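Local coordinates for protein racemase, putative (PDB 3TCS) that probably acts as a magnesium-dependent racemase or hydro-lyase of the mandelate racemase/muconate lactonizing enzyme family, at residues E125-T130 with M319-A324; P131-A136 with H360-D365; G175-E180 with C209-R214; R143-R148 with P182-E187. One frame throughout, in Å; residues are numbered along the deposited sequence.

Contact 1: residues E125-T130 with M319-A324; sequences EVLGGT and MHLLRA
T130 and R323 meet where a Schellman motif, with G128 at positive phi, ends helix 123-126 and leads the chain past the end of helix 314-322. The contact joins the turn after helix 123-126 to the end of helix 314-322 of the barrel.

Polar bonds hold the T130 end. The guanidinium takes T130 side-on: R323 NE gives a nearly straight bond to T130 O (2.8 Å, 166°), with T130 O near the guanidinium plane, while R323 NH2 reaches T130 OG1 at 2.9 Å, slightly out of that plane. Bends at chi2 and chi3 fold the arginine back over T130 O, whereas T130 holds its hydroxyl between backbone N and carbonyl carbon (chi1 58°), within reach of NH2. A weak bond from T130 N to R323 O adds a backbone link.

Close backbone packing follows at G129, whose CA makes a CA-H...O contact with R323 O at 3.3 Å. A beta carbon modelled here would fall 2.2 Å from R323 O, a clash, consistent with the need for glycine at this close approach.

Apolar contacts complete the joint. L127 CB rests on A324 CB at 3.7 Å. The same leucine also packs on W112 of helix 98-119 and on L291 of helix 287-300, and L127 CD1 lies 4.5 Å from L321 CD1.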
loop_
_atom_site.group_PDB
_atom_site.type_symbol
_atom_site.label_atom_id
_atom_site.label_comp_id
_atom_site.label_asym_id
_atom_site.label_seq_id
_atom_site.Cartn_x
_atom_site.Cartn_y
_atom_site.Cartn_z
ATOM N N GLU B 125 -15.284 -15.239 -22.435
ATOM C CA GLU B 125 -15.242 -16.635 -22.860
ATOM C C GLU B 125 -13.930 -17.295 -22.453
ATOM O O GLU B 125 -13.909 -18.462 -22.063
ATOM C CB GLU B 125 -15.434 -16.743 -24.376
ATOM C CG GLU B 125 -16.899 -16.707 -24.793
ATOM C CD GLU B 125 -17.097 -16.863 -26.288
ATOM O OE1 GLU B 125 -16.133 -17.247 -26.984
ATOM O OE2 GLU B 125 -18.225 -16.607 -26.767
ATOM N N VAL B 126 -12.835 -16.548 -22.539
ATOM C CA VAL B 126 -11.535 -17.092 -22.156
ATOM C C VAL B 126 -11.596 -17.476 -20.679
ATOM O O VAL B 126 -10.983 -18.450 -20.250
ATOM C CB VAL B 126 -10.408 -16.054 -22.367
ATOM C CG1 VAL B 126 -9.071 -16.650 -21.959
ATOM C CG2 VAL B 126 -10.363 -15.621 -23.823
ATOM N N LEU B 127 -12.360 -16.706 -19.912
ATOM C CA LEU B 127 -12.519 -16.940 -18.481
ATOM C C LEU B 127 -13.516 -18.049 -18.154
ATOM O O LEU B 127 -13.787 -18.319 -16.980
ATOM C CB LEU B 127 -12.962 -15.648 -17.789
ATOM C CG LEU B 127 -11.961 -14.492 -17.733
ATOM C CD1 LEU B 127 -12.652 -13.266 -17.159
ATOM C CD2 LEU B 127 -10.761 -14.879 -16.878
ATOM N N GLY B 128 -14.072 -18.679 -19.182
ATOM C CA GLY B 128 -15.025 -19.757 -18.961
ATOM C C GLY B 128 -16.482 -19.333 -19.018
ATOM O O GLY B 128 -17.379 -20.142 -18.770
ATOM N N GLY B 129 -16.722 -18.070 -19.353
ATOM C CA GLY B 129 -18.081 -17.570 -19.429
ATOM C C GLY B 129 -18.580 -17.406 -20.850
ATOM O O GLY B 129 -18.042 -18.005 -21.777
ATOM N N THR B 130 -19.610 -16.585 -21.023
ATOM C CA THR B 130 -20.188 -16.352 -22.346
ATOM C C THR B 130 -20.568 -14.889 -22.539
ATOM O O THR B 130 -20.836 -14.179 -21.576
ATOM C CB THR B 130 -21.463 -17.196 -22.553
ATOM O OG1 THR B 130 -22.422 -16.870 -21.538
ATOM C CG2 THR B 130 -21.141 -18.682 -22.480
ATOM N N MET B 319 -17.716 -6.170 -16.525
ATOM C CA MET B 319 -18.774 -6.789 -17.319
ATOM C C MET B 319 -18.331 -8.181 -17.777
ATOM O O MET B 319 -19.096 -9.141 -17.688
ATOM C CB MET B 319 -19.102 -5.914 -18.536
ATOM C CG MET B 319 -19.922 -4.677 -18.198
ATOM S SD MET B 319 -19.848 -3.410 -19.487
ATOM C CE MET B 319 -20.358 -4.367 -20.952
ATOM N N HIS B 320 -17.097 -8.296 -18.262
ATOM C CA HIS B 320 -16.597 -9.594 -18.708
ATOM C C HIS B 320 -16.492 -10.566 -17.538
ATOM O O HIS B 320 -16.841 -11.742 -17.664
ATOM C CB HIS B 320 -15.220 -9.465 -19.368
ATOM C CG HIS B 320 -15.267 -9.045 -20.805
ATOM N ND1 HIS B 320 -15.539 -7.751 -21.198
ATOM C CD2 HIS B 320 -15.068 -9.748 -21.944
ATOM C CE1 HIS B 320 -15.502 -7.676 -22.516
ATOM N NE2 HIS B 320 -15.219 -8.874 -22.993
ATOM N N LEU B 321 -16.008 -10.075 -16.401
ATOM C CA LEU B 321 -15.867 -10.921 -15.223
ATOM C C LEU B 321 -17.226 -11.453 -14.770
ATOM O O LEU B 321 -17.370 -12.642 -14.483
ATOM C CB LEU B 321 -15.217 -10.143 -14.073
ATOM C CG LEU B 321 -14.975 -10.963 -12.796
ATOM C CD1 LEU B 321 -13.833 -11.946 -13.030
ATOM C CD2 LEU B 321 -14.644 -10.045 -11.635
ATOM N N LEU B 322 -18.220 -10.569 -14.714
ATOM C CA LEU B 322 -19.556 -10.957 -14.279
ATOM C C LEU B 322 -20.237 -11.959 -15.208
ATOM O O LEU B 322 -21.160 -12.658 -14.791
ATOM C CB LEU B 322 -20.435 -9.715 -14.101
ATOM C CG LEU B 322 -20.098 -8.828 -12.895
ATOM C CD1 LEU B 322 -20.985 -7.598 -12.914
ATOM C CD2 LEU B 322 -20.306 -9.606 -11.591
ATOM N N ARG B 323 -19.786 -12.034 -16.458
ATOM C CA ARG B 323 -20.360 -12.982 -17.410
ATOM C C ARG B 323 -19.651 -14.324 -17.281
ATOM O O ARG B 323 -19.983 -15.275 -17.984
ATOM C CB ARG B 323 -20.195 -12.488 -18.853
ATOM C CG ARG B 323 -21.119 -11.347 -19.284
ATOM C CD ARG B 323 -22.598 -11.751 -19.310
ATOM N NE ARG B 323 -22.863 -12.986 -20.050
ATOM C CZ ARG B 323 -24.077 -13.508 -20.210
ATOM N NH1 ARG B 323 -25.132 -12.895 -19.689
ATOM N NH2 ARG B 323 -24.239 -14.651 -20.864
ATOM N N ALA B 324 -18.674 -14.405 -16.384
ATOM C CA ALA B 324 -17.927 -15.644 -16.236
ATOM C C ALA B 324 -17.908 -16.294 -14.852
ATOM O O ALA B 324 -17.921 -17.517 -14.748
ATOM C CB ALA B 324 -16.498 -15.428 -16.712
#

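Contact 2: residues P131-A136 with H360-D365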
loop_
_atom_site.group_PDB
_atom_site.type_symbol
_atom_site.label_atom_id
_atom_site.label_comp_id
_atom_site.label_asym_id
_atom_site.label_seq_id
_atom_site.Cartn_x
_atom_site.Cartn_y
_atom_site.Cartn_z
ATOM N N PRO B 131 -20.590 -14.414 -23.797
ATOM C CA PRO B 131 -20.959 -13.015 -24.024
ATOM C C PRO B 131 -22.450 -12.874 -23.757
ATOM O O PRO B 131 -23.184 -13.863 -23.790
ATOM C CB PRO B 131 -20.601 -12.797 -25.492
ATOM C CG PRO B 131 -20.876 -14.135 -26.100
ATOM C CD PRO B 131 -20.290 -15.093 -25.070
ATOM N N GLY B 132 -22.904 -11.656 -23.489
ATOM C CA GLY B 132 -24.315 -11.459 -23.217
ATOM C C GLY B 132 -24.584 -10.233 -22.371
ATOM O O GLY B 132 -23.696 -9.412 -22.155
ATOM N N LEU B 133 -25.814 -10.119 -21.877
ATOM C CA LEU B 133 -26.218 -8.976 -21.070
ATOM C C LEU B 133 -25.931 -9.120 -19.580
ATOM O O LEU B 133 -25.905 -10.225 -19.039
ATOM C CB LEU B 133 -27.717 -8.718 -21.263
ATOM C CG LEU B 133 -28.156 -8.408 -22.694
ATOM C CD1 LEU B 133 -29.677 -8.464 -22.789
ATOM C CD2 LEU B 133 -27.631 -7.041 -23.099
ATOM N N ILE B 134 -25.708 -7.981 -18.929
ATOM C CA ILE B 134 -25.459 -7.940 -17.493
ATOM C C ILE B 134 -26.325 -6.813 -16.956
ATOM O O ILE B 134 -26.249 -5.679 -17.438
ATOM C CB ILE B 134 -23.985 -7.605 -17.145
ATOM C CG1 ILE B 134 -23.026 -8.555 -17.864
ATOM C CG2 ILE B 134 -23.777 -7.717 -15.641
ATOM C CD1 ILE B 134 -22.672 -8.114 -19.274
ATOM N N ARG B 135 -27.162 -7.118 -15.973
ATOM C CA ARG B 135 -28.017 -6.093 -15.392
ATOM C C ARG B 135 -27.125 -5.082 -14.681
ATOM O O ARG B 135 -26.189 -5.459 -13.987
ATOM C CB ARG B 135 -28.987 -6.715 -14.391
ATOM C CG ARG B 135 -29.910 -5.708 -13.738
ATOM C CD ARG B 135 -30.668 -6.352 -12.596
ATOM N NE ARG B 135 -31.543 -5.401 -11.919
ATOM C CZ ARG B 135 -32.081 -5.620 -10.726
ATOM N NH1 ARG B 135 -31.827 -6.753 -10.084
ATOM N NH2 ARG B 135 -32.880 -4.713 -10.180
ATOM N N ALA B 136 -27.418 -3.799 -14.847
ATOM C CA ALA B 136 -26.615 -2.759 -14.219
ATOM C C ALA B 136 -27.420 -1.917 -13.244
ATOM O O ALA B 136 -28.641 -1.813 -13.369
ATOM C CB ALA B 136 -26.020 -1.863 -15.289
ATOM N N HIS B 360 -29.582 -2.873 -18.974
ATOM C CA HIS B 360 -28.527 -3.866 -19.115
ATOM C C HIS B 360 -27.379 -3.374 -19.981
ATOM O O HIS B 360 -27.589 -2.634 -20.943
ATOM C CB HIS B 360 -29.076 -5.155 -19.739
ATOM C CG HIS B 360 -29.974 -5.936 -18.832
ATOM N ND1 HIS B 360 -31.220 -5.488 -18.449
ATOM C CD2 HIS B 360 -29.803 -7.135 -18.225
ATOM C CE1 HIS B 360 -31.777 -6.376 -17.645
ATOM N NE2 HIS B 360 -30.937 -7.385 -17.492
ATOM N N ALA B 361 -26.167 -3.793 -19.627
ATOM C CA ALA B 361 -24.974 -3.458 -20.392
ATOM C C ALA B 361 -24.697 -4.733 -21.184
ATOM O O ALA B 361 -25.257 -5.786 -20.868
ATOM C CB ALA B 361 -23.814 -3.141 -19.463
ATOM N N ARG B 362 -23.842 -4.665 -22.199
ATOM C CA ARG B 362 -23.587 -5.858 -22.994
ATOM C C ARG B 362 -22.134 -6.184 -23.287
ATOM O O ARG B 362 -21.348 -5.312 -23.651
ATOM C CB ARG B 362 -24.335 -5.764 -24.331
ATOM C CG ARG B 362 -24.109 -6.951 -25.262
ATOM C CD ARG B 362 -24.567 -6.648 -26.691
ATOM N NE ARG B 362 -26.019 -6.531 -26.828
ATOM C CZ ARG B 362 -26.863 -7.560 -26.851
ATOM N NH1 ARG B 362 -26.413 -8.805 -26.741
ATOM N NH2 ARG B 362 -28.167 -7.342 -26.992
ATOM N N VAL B 363 -21.790 -7.454 -23.115
ATOM C CA VAL B 363 -20.455 -7.938 -23.446
ATOM C C VAL B 363 -20.670 -8.573 -24.812
ATOM O O VAL B 363 -21.489 -9.487 -24.954
ATOM C CB VAL B 363 -19.963 -9.031 -22.472
ATOM C CG1 VAL B 363 -18.688 -9.669 -23.022
ATOM C CG2 VAL B 363 -19.700 -8.430 -21.104
ATOM N N THR B 364 -19.959 -8.082 -25.819
ATOM C CA THR B 364 -20.108 -8.615 -27.166
ATOM C C THR B 364 -19.140 -9.766 -27.410
ATOM O O THR B 364 -18.334 -10.107 -26.545
ATOM C CB THR B 364 -19.860 -7.521 -28.215
ATOM O OG1 THR B 364 -18.463 -7.217 -28.271
ATOM C CG2 THR B 364 -20.623 -6.266 -27.849
ATOM N N ASP B 365 -19.220 -10.375 -28.586
ATOM C CA ASP B 365 -18.330 -11.484 -28.891
ATOM C C ASP B 365 -17.048 -11.024 -29.576
ATOM O O ASP B 365 -16.282 -11.840 -30.074
ATOM C CB ASP B 365 -19.055 -12.525 -29.746
ATOM C CG ASP B 365 -19.848 -11.898 -30.857
ATOM O OD1 ASP B 365 -19.234 -11.303 -31.762
ATOM O OD2 ASP B 365 -21.094 -11.990 -30.813
#
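An antiparallel strand pair, G132-A136 with H360-V363, adds a short strand beside the start of strand 132-139 of the beta/alpha barrel, a strand that also pairs in parallel with 165-169 and 332-335. The axes of strands 132-136 and 360-363 approach to 4.5 Å, their directions 148° apart. Two hydrogen-bonded pairs define the register: G132 with V363, where V363 N reaches G132 O at 2.9 Å in a nearly straight bond (175°), and I134 with A361, where A361 N meets I134 O at 2.9 Å. L133-R362 and R135-H360 are the non-hydrogen-bonded pairs between and beyond them.

On the face carrying these last two pairs, the H360 ring lies over the backbone of R135: R135 CA sits 3.9 Å from the ring centroid, offset toward the rim, in a CH-pi contact. The ring is fixed from its other end by ND1, which bonds D358 O. An alanine here would probably leave D358 O without this donor and strip R135 CA of its aromatic cover. L133 CD2 stands over the centre of one face of the R362 guanidinium, 3.8 Å above its plane; the arginine is salt-bridged to E357, as R135 is to D201.

On the other face, I134 CD1 touches V363 CG2 at 3.5 Å, and both residues pack on helix 314-322. The pairing is thus amphipathic: hydrocarbon faces the barrel's helical layer, while the opposite face combines arginine and histidine ends with aliphatic contacts.

Contact 3: residues G175-E180 with C209-R214; sequences GRNRDE and CYTPDR
The Y210 ring receives the amide end of N177 at its edge, in plane, while the residue before it, C209, covers one face with its CB. The amide of N177 and the guanidinium of R214 are turned 77° apart, so they do not stack. Within the turn of the other segment, G175 O lies over the centre of the R178 guanidinium.

A short backbone hydrogen bond runs from N177 N to C209 O (2.6 Å), the donor tilted from the carbonyl plane. C209 SG, placed anti to its own backbone N (chi1 175°), comes within 3.1 Å of R178 O. The amide carbon of N177 lies 3.8 Å from T211 CG2, and the amide end packs against the first side-chain carbons of R214. A glycine here would probably lose the packing against T211 CG2 and R214 CB and leave a gap beside the Y210 ring edge.

Two waters join what the side chains leave apart. One receives from R214 NE and donates to N177 O at 2.8 Å; another accepts from R214 NH2 at 3.1 Å and lies 2.7 Å from Y210 OH. R214 is also salt-bridged to E186, and R176 reaches E90 of the second subunit.

The arrangement pairs a type I' turn, G175 to R178, with the N-cap of helix 212-224, where T211 OG1 weakly accepts from R214 N. It joins consecutive beta-alpha loops of the barrel, as expected at the mouth of a TIM barrel.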
loop_
_atom_site.group_PDB
_atom_site.type_symbol
_atom_site.label_atom_id
_atom_site.label_comp_id
_atom_site.label_asym_id
_atom_site.label_seq_id
_atom_site.Cartn_x
_atom_site.Cartn_y
_atom_site.Cartn_z
ATOM N N GLY B 175 -16.303 10.661 6.596
ATOM C CA GLY B 175 -16.688 11.811 7.396
ATOM C C GLY B 175 -16.637 11.759 8.909
ATOM O O GLY B 175 -17.097 12.694 9.561
ATOM N N ARG B 176 -16.084 10.694 9.478
ATOM C CA ARG B 176 -15.994 10.578 10.933
ATOM C C ARG B 176 -17.353 10.750 11.621
ATOM O O ARG B 176 -17.488 11.522 12.576
ATOM C CB ARG B 176 -14.996 11.605 11.483
ATOM C CG ARG B 176 -13.568 11.414 10.978
ATOM C CD ARG B 176 -12.609 12.431 11.589
ATOM N NE ARG B 176 -11.235 12.218 11.136
ATOM C CZ ARG B 176 -10.188 12.928 11.547
ATOM N NH1 ARG B 176 -10.349 13.908 12.426
ATOM N NH2 ARG B 176 -8.977 12.652 11.082
ATOM N N ASN B 177 -18.348 10.022 11.119
ATOM C CA ASN B 177 -19.714 10.027 11.645
ATOM C C ASN B 177 -20.555 11.239 11.256
ATOM O O ASN B 177 -21.750 11.294 11.556
ATOM C CB ASN B 177 -19.704 9.885 13.168
ATOM C CG ASN B 177 -20.571 8.733 13.652
ATOM O OD1 ASN B 177 -20.873 8.619 14.843
ATOM N ND2 ASN B 177 -20.968 7.866 12.729
ATOM N N ARG B 178 -19.939 12.207 10.586
ATOM C CA ARG B 178 -20.659 13.404 10.161
ATOM C C ARG B 178 -21.301 13.215 8.786
ATOM O O ARG B 178 -20.764 12.510 7.932
ATOM C CB ARG B 178 -19.711 14.610 10.152
ATOM C CG ARG B 178 -19.211 14.984 11.549
ATOM C CD ARG B 178 -18.580 16.371 11.595
ATOM N NE ARG B 178 -17.217 16.403 11.065
ATOM C CZ ARG B 178 -16.168 15.838 11.656
ATOM N NH1 ARG B 178 -16.315 15.189 12.805
ATOM N NH2 ARG B 178 -14.965 15.927 11.100
ATOM N N ASP B 179 -22.459 13.840 8.585
ATOM C CA ASP B 179 -23.192 13.751 7.320
ATOM C C ASP B 179 -22.747 14.894 6.402
ATOM O O ASP B 179 -22.106 15.841 6.863
ATOM C CB ASP B 179 -24.698 13.861 7.590
ATOM C CG ASP B 179 -25.542 13.180 6.525
ATOM O OD1 ASP B 179 -25.039 12.949 5.404
ATOM O OD2 ASP B 179 -26.722 12.880 6.808
ATOM N N GLU B 180 -23.073 14.814 5.111
ATOM C CA GLU B 180 -22.692 15.875 4.171
ATOM C C GLU B 180 -23.247 17.187 4.729
ATOM O O GLU B 180 -22.645 18.252 4.587
ATOM C CB GLU B 180 -23.266 15.599 2.779
ATOM C CG GLU B 180 -22.697 16.495 1.683
ATOM C CD GLU B 180 -21.210 16.258 1.427
ATOM O OE1 GLU B 180 -20.618 15.360 2.059
ATOM O OE2 GLU B 180 -20.628 16.973 0.585
ATOM N N CYS B 209 -18.029 6.257 6.471
ATOM C CA CYS B 209 -18.394 7.359 7.352
ATOM C C CYS B 209 -18.730 7.072 8.815
ATOM O O CYS B 209 -18.314 7.813 9.705
ATOM C CB CYS B 209 -19.567 8.126 6.739
ATOM S SG CYS B 209 -20.230 9.444 7.804
ATOM N N TYR B 210 -19.458 5.989 9.058
ATOM C CA TYR B 210 -19.965 5.673 10.394
ATOM C C TYR B 210 -19.242 4.772 11.378
ATOM O O TYR B 210 -18.394 3.963 11.017
ATOM C CB TYR B 210 -21.378 5.107 10.247
ATOM C CG TYR B 210 -22.294 5.925 9.373
ATOM C CD1 TYR B 210 -22.568 7.257 9.674
ATOM C CD2 TYR B 210 -22.924 5.354 8.264
ATOM C CE1 TYR B 210 -23.452 8.004 8.900
ATOM C CE2 TYR B 210 -23.813 6.097 7.479
ATOM C CZ TYR B 210 -24.071 7.421 7.810
ATOM O OH TYR B 210 -24.969 8.151 7.072
ATOM N N THR B 211 -19.621 4.932 12.644
ATOM C CA THR B 211 -19.123 4.095 13.726
ATOM C C THR B 211 -20.172 2.984 13.687
ATOM O O THR B 211 -21.259 3.184 13.141
ATOM C CB THR B 211 -19.211 4.800 15.099
ATOM O OG1 THR B 211 -20.565 5.212 15.339
ATOM C CG2 THR B 211 -18.295 6.010 15.143
ATOM N N PRO B 212 -19.873 1.802 14.250
ATOM C CA PRO B 212 -20.872 0.730 14.216
ATOM C C PRO B 212 -22.269 1.109 14.723
ATOM O O PRO B 212 -23.269 0.767 14.091
ATOM C CB PRO B 212 -20.217 -0.369 15.049
ATOM C CG PRO B 212 -18.777 -0.200 14.708
ATOM C CD PRO B 212 -18.592 1.305 14.783
ATOM N N ASP B 213 -22.345 1.815 15.851
ATOM C CA ASP B 213 -23.646 2.206 16.396
ATOM C C ASP B 213 -24.445 3.104 15.462
ATOM O O ASP B 213 -25.634 2.881 15.248
ATOM C CB ASP B 213 -23.487 2.902 17.752
ATOM C CG ASP B 213 -23.124 1.936 18.856
ATOM O OD1 ASP B 213 -23.645 0.802 18.838
ATOM O OD2 ASP B 213 -22.332 2.310 19.748
ATOM N N ARG B 214 -23.796 4.119 14.905
ATOM C CA ARG B 214 -24.478 5.030 13.998
ATOM C C ARG B 214 -24.893 4.313 12.713
ATOM O O ARG B 214 -25.967 4.574 12.166
ATOM C CB ARG B 214 -23.578 6.228 13.674
ATOM C CG ARG B 214 -24.152 7.191 12.637
ATOM C CD ARG B 214 -25.563 7.664 12.993
ATOM N NE ARG B 214 -26.064 8.599 11.988
ATOM C CZ ARG B 214 -27.342 8.919 11.814
ATOM N NH1 ARG B 214 -28.282 8.381 12.583
ATOM N NH2 ARG B 214 -27.680 9.778 10.860
HETATM O O HOH W 1 -14.957 8.043 9.037
HETATM O O HOH W 2 -24.424 10.948 10.697
HETATM O O HOH W 3 -25.784 10.339 8.461
#

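Contact 4: residues R143-R148 with P182-E187; sequences RDITPR and PGRTEE
A single carbonyl oxygen, I145 O, takes two bonds from one arginine: R184 NH2 gives at 2.9 Å in the carbonyl plane, and R184 NE at 3.3 Å from a direction tilted 28° out of it. Both nitrogens are used side-on, with I145 O close to the guanidinium plane. The contact joins the loop leading into helix 147-161 to the start of helix 184-196, two neighbouring helices of the beta/alpha barrel.

R184 reaches across because its chain is extended from CG to NE, with CG anti to the backbone N (chi1 -177°). R143 O lies over one face of the guanidinium, 3.0 Å from R184 NE, but at too poor an angle to count as a hydrogen bond. Beyond the two segments, R184 NH1 bonds R169 O and the guanidinium makes a cation-pi contact with W181, so its rotation is well fixed. The R143 side chain turns away, its NE and NH2 bonding G171 O and A170 O.

A second patch is largely apolar. P147 and E187 cross at about a right angle: P147 CB meets E187 CG at 3.7 Å, so the aliphatic part of the glutamate packs against the proline ring, while its carboxylate continues past the ring, with E187 OE1 3.5 Å from P147 CG. The other carboxylate oxygen is bridged by water: a single molecule receives from R148 N and donates to E187 OE2, both at 3.0 Å.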
loop_
_atom_site.group_PDB
_atom_site.type_symbol
_atom_site.label_atom_id
_atom_site.label_comp_id
_atom_site.label_asym_id
_atom_site.label_seq_id
_atom_site.Cartn_x
_atom_site.Cartn_y
_atom_site.Cartn_z
ATOM N N ARG B 143 -22.477 13.626 -3.351
ATOM C CA ARG B 143 -22.996 13.862 -2.013
ATOM C C ARG B 143 -23.428 15.325 -1.978
ATOM O O ARG B 143 -24.271 15.724 -1.174
ATOM C CB ARG B 143 -21.927 13.606 -0.953
ATOM C CG ARG B 143 -21.805 12.147 -0.589
ATOM C CD ARG B 143 -20.970 11.949 0.653
ATOM N NE ARG B 143 -21.038 10.563 1.093
ATOM C CZ ARG B 143 -20.412 9.555 0.498
ATOM N NH1 ARG B 143 -19.650 9.771 -0.566
ATOM N NH2 ARG B 143 -20.575 8.322 0.952
ATOM N N ASP B 144 -22.841 16.120 -2.867
ATOM C CA ASP B 144 -23.175 17.537 -2.961
ATOM C C ASP B 144 -24.318 17.711 -3.951
ATOM O O ASP B 144 -24.246 18.512 -4.882
ATOM C CB ASP B 144 -21.964 18.355 -3.417
ATOM C CG ASP B 144 -21.273 17.754 -4.620
ATOM O OD1 ASP B 144 -21.946 17.511 -5.644
ATOM O OD2 ASP B 144 -20.048 17.522 -4.540
ATOM N N ILE B 145 -25.362 16.919 -3.758
ATOM C CA ILE B 145 -26.553 16.980 -4.590
ATOM C C ILE B 145 -27.682 16.717 -3.610
ATOM O O ILE B 145 -27.596 15.808 -2.791
ATOM C CB ILE B 145 -26.538 15.904 -5.711
ATOM C CG1 ILE B 145 -27.774 16.069 -6.598
ATOM C CG2 ILE B 145 -26.483 14.506 -5.112
ATOM C CD1 ILE B 145 -27.860 15.073 -7.741
ATOM N N THR B 146 -28.725 17.533 -3.660
ATOM C CA THR B 146 -29.833 17.355 -2.737
ATOM C C THR B 146 -30.601 16.077 -3.049
ATOM O O THR B 146 -30.602 15.602 -4.186
ATOM C CB THR B 146 -30.821 18.530 -2.810
ATOM O OG1 THR B 146 -31.433 18.550 -4.105
ATOM C CG2 THR B 146 -30.104 19.853 -2.573
ATOM N N PRO B 147 -31.253 15.494 -2.036
ATOM C CA PRO B 147 -32.023 14.271 -2.258
ATOM C C PRO B 147 -33.061 14.471 -3.360
ATOM O O PRO B 147 -33.340 13.560 -4.136
ATOM C CB PRO B 147 -32.659 14.023 -0.893
ATOM C CG PRO B 147 -31.566 14.454 0.037
ATOM C CD PRO B 147 -31.093 15.760 -0.594
ATOM N N ARG B 148 -33.619 15.678 -3.430
ATOM C CA ARG B 148 -34.635 15.991 -4.430
ATOM C C ARG B 148 -34.085 15.932 -5.847
ATOM O O ARG B 148 -34.690 15.318 -6.722
ATOM C CB ARG B 148 -35.235 17.376 -4.166
ATOM C CG ARG B 148 -36.433 17.712 -5.051
ATOM C CD ARG B 148 -37.053 19.054 -4.665
ATOM N NE ARG B 148 -38.301 19.313 -5.385
ATOM C CZ ARG B 148 -39.470 18.741 -5.101
ATOM N NH1 ARG B 148 -39.571 17.874 -4.102
ATOM N NH2 ARG B 148 -40.544 19.032 -5.825
ATOM N N PRO B 182 -26.501 18.243 8.004
ATOM C CA PRO B 182 -27.519 17.733 8.922
ATOM C C PRO B 182 -28.802 17.222 8.273
ATOM O O PRO B 182 -29.498 17.957 7.570
ATOM C CB PRO B 182 -27.758 18.917 9.853
ATOM C CG PRO B 182 -26.385 19.532 9.935
ATOM C CD PRO B 182 -25.962 19.530 8.485
ATOM N N GLY B 183 -29.092 15.944 8.505
ATOM C CA GLY B 183 -30.301 15.333 7.984
ATOM C C GLY B 183 -30.338 14.872 6.538
ATOM O O GLY B 183 -31.371 14.376 6.086
ATOM N N ARG B 184 -29.242 15.015 5.800
ATOM C CA ARG B 184 -29.257 14.587 4.406
ATOM C C ARG B 184 -29.579 13.099 4.246
ATOM O O ARG B 184 -30.397 12.724 3.410
ATOM C CB ARG B 184 -27.921 14.884 3.722
ATOM C CG ARG B 184 -27.932 14.505 2.242
ATOM C CD ARG B 184 -26.637 14.864 1.539
ATOM N NE ARG B 184 -26.723 14.606 0.103
ATOM C CZ ARG B 184 -26.672 13.397 -0.449
ATOM N NH1 ARG B 184 -26.528 12.320 0.312
ATOM N NH2 ARG B 184 -26.771 13.262 -1.761
ATOM N N THR B 185 -28.940 12.252 5.044
ATOM C CA THR B 185 -29.175 10.814 4.946
ATOM C C THR B 185 -30.605 10.448 5.330
ATOM O O THR B 185 -31.235 9.610 4.677
ATOM C CB THR B 185 -28.184 10.029 5.824
ATOM O OG1 THR B 185 -26.847 10.315 5.393
ATOM C CG2 THR B 185 -28.434 8.526 5.703
ATOM N N GLU B 186 -31.117 11.076 6.387
ATOM C CA GLU B 186 -32.479 10.824 6.835
ATOM C C GLU B 186 -33.484 11.164 5.734
ATOM O O GLU B 186 -34.520 10.515 5.605
ATOM C CB GLU B 186 -32.802 11.656 8.084
ATOM C CG GLU B 186 -32.214 11.133 9.388
ATOM C CD GLU B 186 -30.745 11.464 9.573
ATOM O OE1 GLU B 186 -30.160 12.161 8.714
ATOM O OE2 GLU B 186 -30.175 11.029 10.596
ATOM N N GLU B 187 -33.176 12.183 4.940
ATOM C CA GLU B 187 -34.071 12.595 3.865
ATOM C C GLU B 187 -33.933 11.769 2.589
ATOM O O GLU B 187 -34.929 11.401 1.970
ATOM C CB GLU B 187 -33.850 14.074 3.521
ATOM C CG GLU B 187 -34.543 14.505 2.234
ATOM C CD GLU B 187 -34.339 15.973 1.910
ATOM O OE1 GLU B 187 -33.293 16.538 2.295
ATOM O OE2 GLU B 187 -35.219 16.559 1.249
HETATM O O HOH W 4 -33.930 17.689 -1.262
#

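How the contacts relate
The four contacts form two pairs on different parts of the barrel. Contacts 1 and 2 have centres 10 Å apart and are joined by R323, whose NH1 lies 2.9 Å from L133 O, a probable hydrogen bond. Contacts 3 and 4, 14 Å apart between centres, share a salt bridge from R214 NH2 to E186 OE2 (2.8 Å) and a probable bond from T185 N to D179 OD2. Between the pairs, centres are 33 to 38 Å apart. The D-alanine and magnesium pocket lies nearer the second pair: the R143 side chain is about 7 Å and that of C209 about 11 Å from a bound D-alanine, against about 13 Å for A136 in contact 2.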